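Local coordinates for variable region-containing chitin-binding protein 3 (Branchiostoma floridae, PDB 1XT5) that probably binds chitin as a secreted immune-type receptor of amphioxus, this piece being one of its immunoglobulin variable-type domains, at residues S40-A45 with S50-K55. Numbering follows the deposited sequence.
Sequences SWLKGA and STKVFK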
ATOM      1  N   SER A  40      -0.839   2.246  -3.958  1.00  4.76           N
ATOM      2  CA  SER A  40      -2.179   1.775  -3.710  1.00  5.55           C
ATOM      3  C   SER A  40      -2.133   0.563  -2.785  1.00  5.43           C
ATOM      4  O   SER A  40      -1.328  -0.338  -2.988  1.00  7.98           O
ATOM      5  CB  SER A  40      -2.854   1.341  -5.015  1.00  6.95           C
ATOM      6  OG  SER A  40      -2.879   2.367  -5.969  1.00  8.32           O
ATOM      7  N   TRP A  41      -2.978   0.562  -1.773  1.00  4.67           N
ATOM      8  CA  TRP A  41      -3.265  -0.650  -0.988  1.00  4.50           C
ATOM      9  C   TRP A  41      -4.656  -1.075  -1.387  1.00  4.53           C
ATOM     10  O   TRP A  41      -5.613  -0.285  -1.368  1.00  5.51           O
ATOM     11  CB  TRP A  41      -3.167  -0.373   0.494  1.00  4.86           C
ATOM     12  CG  TRP A  41      -1.792  -0.343   1.050  1.00  4.72           C
ATOM     13  CD1 TRP A  41      -0.966   0.731   1.232  1.00  4.88           C
ATOM     14  CD2 TRP A  41      -1.039  -1.511   1.498  1.00  4.46           C
ATOM     15  NE1 TRP A  41       0.233   0.319   1.756  1.00  5.32           N
ATOM     16  CE2 TRP A  41       0.202  -1.024   1.952  1.00  4.62           C
ATOM     17  CE3 TRP A  41      -1.339  -2.876   1.580  1.00  4.95           C
ATOM     18  CZ2 TRP A  41       1.162  -1.895   2.493  1.00  4.66           C
ATOM     19  CZ3 TRP A  41      -0.391  -3.723   2.107  1.00  4.98           C
ATOM     20  CH2 TRP A  41       0.845  -3.240   2.576  1.00  4.77           C
ATOM     21  N   LEU A  42      -4.773  -2.348  -1.781  1.00  4.34           N
ATOM     22  CA  LEU A  42      -5.934  -2.911  -2.414  1.00  5.14           C
ATOM     23  C   LEU A  42      -6.275  -4.218  -1.694  1.00  4.95           C
ATOM     24  O   LEU A  42      -5.388  -5.078  -1.608  1.00  6.18           O
ATOM     25  CB  LEU A  42      -5.647  -3.175  -3.887  1.00  6.18           C
ATOM     26  CG  LEU A  42      -5.206  -1.960  -4.706  1.00  6.61           C
ATOM     27  CD1 LEU A  42      -4.599  -2.367  -6.038  1.00  9.70           C
ATOM     28  CD2 LEU A  42      -6.315  -0.962  -4.884  1.00 10.42           C
ATOM     29  N   LYS A  43      -7.499  -4.394  -1.230  1.00  4.76           N
ATOM     30  CA  LYS A  43      -7.854  -5.619  -0.492  1.00  5.20           C
ATOM     31  C   LYS A  43      -8.631  -6.538  -1.387  1.00  4.99           C
ATOM     32  O   LYS A  43      -9.675  -6.164  -1.927  1.00  6.58           O
ATOM     33  CB  LYS A  43      -8.702  -5.279   0.741  1.00  5.45           C
ATOM     34  CG  LYS A  43      -8.964  -6.516   1.607  1.00  6.30           C
ATOM     35  CD  LYS A  43      -9.937  -6.145   2.726  1.00  7.14           C
ATOM     36  CE  LYS A  43     -10.097  -7.279   3.681  1.00  9.24           C
ATOM     37  NZ  LYS A  43     -10.852  -8.390   3.148  1.00 12.06           N
ATOM     38  N   GLY A  44      -8.137  -7.755  -1.591  1.00  4.85           N
ATOM     39  CA  GLY A  44      -8.845  -8.743  -2.385  1.00  6.35           C
ATOM     40  C   GLY A  44      -7.893  -9.838  -2.847  1.00  5.62           C
ATOM     41  O   GLY A  44      -6.728  -9.896  -2.501  1.00  5.84           O
ATOM     42  N   ALA A  45      -8.456 -10.705  -3.685  1.00  7.88           N
ATOM     43  CA  ALA A  45      -7.683 -11.834  -4.199  1.00 10.45           C
ATOM     44  C   ALA A  45      -6.462 -11.414  -5.029  1.00  8.55           C
ATOM     45  O   ALA A  45      -5.439 -12.100  -4.994  1.00 11.03           O
ATOM     46  CB  ALA A  45      -8.594 -12.742  -5.022  1.00 12.45           C
ATOM     47  N   SER A  50     -10.283  -6.414  -6.366  1.00  9.37           N
ATOM     48  CA  SER A  50     -10.028  -5.829  -5.067  1.00  8.05           C
ATOM     49  C   SER A  50     -10.938  -4.651  -4.835  1.00  8.25           C
ATOM     50  O   SER A  50     -11.631  -4.149  -5.700  1.00 11.22           O
ATOM     51  CB  SER A  50      -8.552  -5.382  -4.962  1.00  7.91           C
ATOM     52  OG  SER A  50      -8.350  -4.309  -5.869  1.00 10.06           O
ATOM     53  N   THR A  51     -10.905  -4.164  -3.598  1.00  7.80           N
ATOM     54  CA  THR A  51     -11.485  -2.902  -3.208  1.00  8.56           C
ATOM     55  C   THR A  51     -10.372  -1.991  -2.678  1.00  7.66           C
ATOM     56  O   THR A  51      -9.370  -2.433  -2.098  1.00  7.43           O
ATOM     57  CB  THR A  51     -12.629  -3.075  -2.203  1.00 11.95           C
ATOM     58  OG1 THR A  51     -13.408  -1.881  -2.127  1.00 16.15           O
ATOM     59  CG2 THR A  51     -12.123  -3.417  -0.843  1.00 12.44           C
ATOM     60  N   LYS A  52     -10.520  -0.682  -2.892  1.00  7.90           N
ATOM     61  CA  LYS A  52      -9.510   0.274  -2.468  1.00  7.79           C
ATOM     62  C   LYS A  52      -9.467   0.424  -0.987  1.00  6.23           C
ATOM     63  O   LYS A  52     -10.490   0.652  -0.330  1.00  8.98           O
ATOM     64  CB  LYS A  52      -9.783   1.647  -3.135  1.00 11.77           C
ATOM     65  CG  LYS A  52      -9.585   1.637  -4.623  1.00 15.26           C
ATOM     66  CD  LYS A  52     -10.102   2.969  -5.184  1.00 17.58           C
ATOM     67  CE  LYS A  52      -9.067   4.062  -5.045  0.70 18.04           C
ATOM     68  NZ  LYS A  52      -9.284   5.208  -5.956  0.70 21.01           N
ATOM     69  N   VAL A  53      -8.239   0.423  -0.438  1.00  5.63           N
ATOM     70  CA  VAL A  53      -7.995   0.740   0.975  1.00  5.45           C
ATOM     71  C   VAL A  53      -7.412   2.157   1.104  1.00  5.04           C
ATOM     72  O   VAL A  53      -7.879   2.985   1.867  1.00  6.07           O
ATOM     73  CB  VAL A  53      -7.103  -0.312   1.629  1.00  6.05           C
ATOM     74  CG1 VAL A  53      -6.795   0.051   3.053  1.00  6.74           C
ATOM     75  CG2 VAL A  53      -7.761  -1.686   1.502  1.00  6.81           C
ATOM     76  N   PHE A  54      -6.345   2.399   0.356  1.00  5.46           N
ATOM     77  CA  PHE A  54      -5.559   3.597   0.429  1.00  5.53           C
ATOM     78  C   PHE A  54      -4.970   3.876  -0.942  1.00  5.59           C
ATOM     79  O   PHE A  54      -4.553   2.953  -1.635  1.00  6.12           O
ATOM     80  CB  PHE A  54      -4.448   3.446   1.478  1.00  6.25           C
ATOM     81  CG  PHE A  54      -3.509   4.642   1.581  1.00  6.88           C
ATOM     82  CD1 PHE A  54      -3.777   5.646   2.509  1.00  8.45           C
ATOM     83  CD2 PHE A  54      -2.396   4.745   0.757  1.00  7.29           C
ATOM     84  CE1 PHE A  54      -2.938   6.753   2.573  1.00  9.62           C
ATOM     85  CE2 PHE A  54      -1.568   5.868   0.796  1.00  8.05           C
ATOM     86  CZ  PHE A  54      -1.874   6.828   1.733  1.00  9.21           C
ATOM     87  N   LYS A  55      -4.820   5.154  -1.260  1.00  5.55           N
ATOM     88  CA  LYS A  55      -4.049   5.587  -2.416  1.00  5.89           C
ATOM     89  C   LYS A  55      -3.280   6.862  -2.027  1.00  5.73           C
ATOM     90  O   LYS A  55      -3.817   7.708  -1.297  1.00  5.82           O
ATOM     91  CB  LYS A  55      -4.898   5.819  -3.657  1.00  6.95           C
ATOM     92  CG  LYS A  55      -4.189   5.980  -4.989  1.00  7.77           C
ATOM     93  CD  LYS A  55      -5.138   6.124  -6.158  1.00  8.97           C
ATOM     94  CE  LYS A  55      -4.434   6.296  -7.471  1.00  9.39           C
ATOM     95  NZ  LYS A  55      -5.405   6.419  -8.609  1.00 13.35           N
TER
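Thr-51 and Lys-43 face each other as an antiparallel pair joined by two backbone bonds: Lys-43 N gives to Thr-51 O at 2.8 Å, and Thr-51 N returns one to Lys-43 O at 2.9 Å. Nearer the core, Trp-41 N donates to Phe-54 O (2.9 Å), but Trp-41 O takes two donors, Val-53 N at 2.9 Å and the longer Phe-54 N at 3.3 Å, both from one face of its plane. This is a classic beta bulge: Val-53 and Phe-54 share Trp-41 as partner, and the extra residue shifts the register by one.

At the bulge Val-53 turns toward the neighbouring strand, its CB 4.1 Å from CB of Trp-41. Its compact branched chain lets CG2 touch CB of Lys-43 (3.8 Å) while also packing on Ala-84 and Phe-80, apolar surroundings for an apolar residue. With CG anti to the backbone N (chi1 177°), Phe-54 carries its ring inward, where CD2 lies at the edge of the indole. Flat, broad Trp-41 fills the interior against Cys-26 and Cys-109, which form the disulfide, while its buried NE1 is satisfied by Pro-92 O. On the other face of the sheet, Leu-42 and Lys-52 run side by side; CD2 of Leu-42 meets CG of Lys-52, whose charged end makes a cation-pi contact with Phe-77. A core tryptophan packed on the intersheet disulfide, set opposite a bulge in the C-C' hairpin, is characteristic of an immunoglobulin V-set domain.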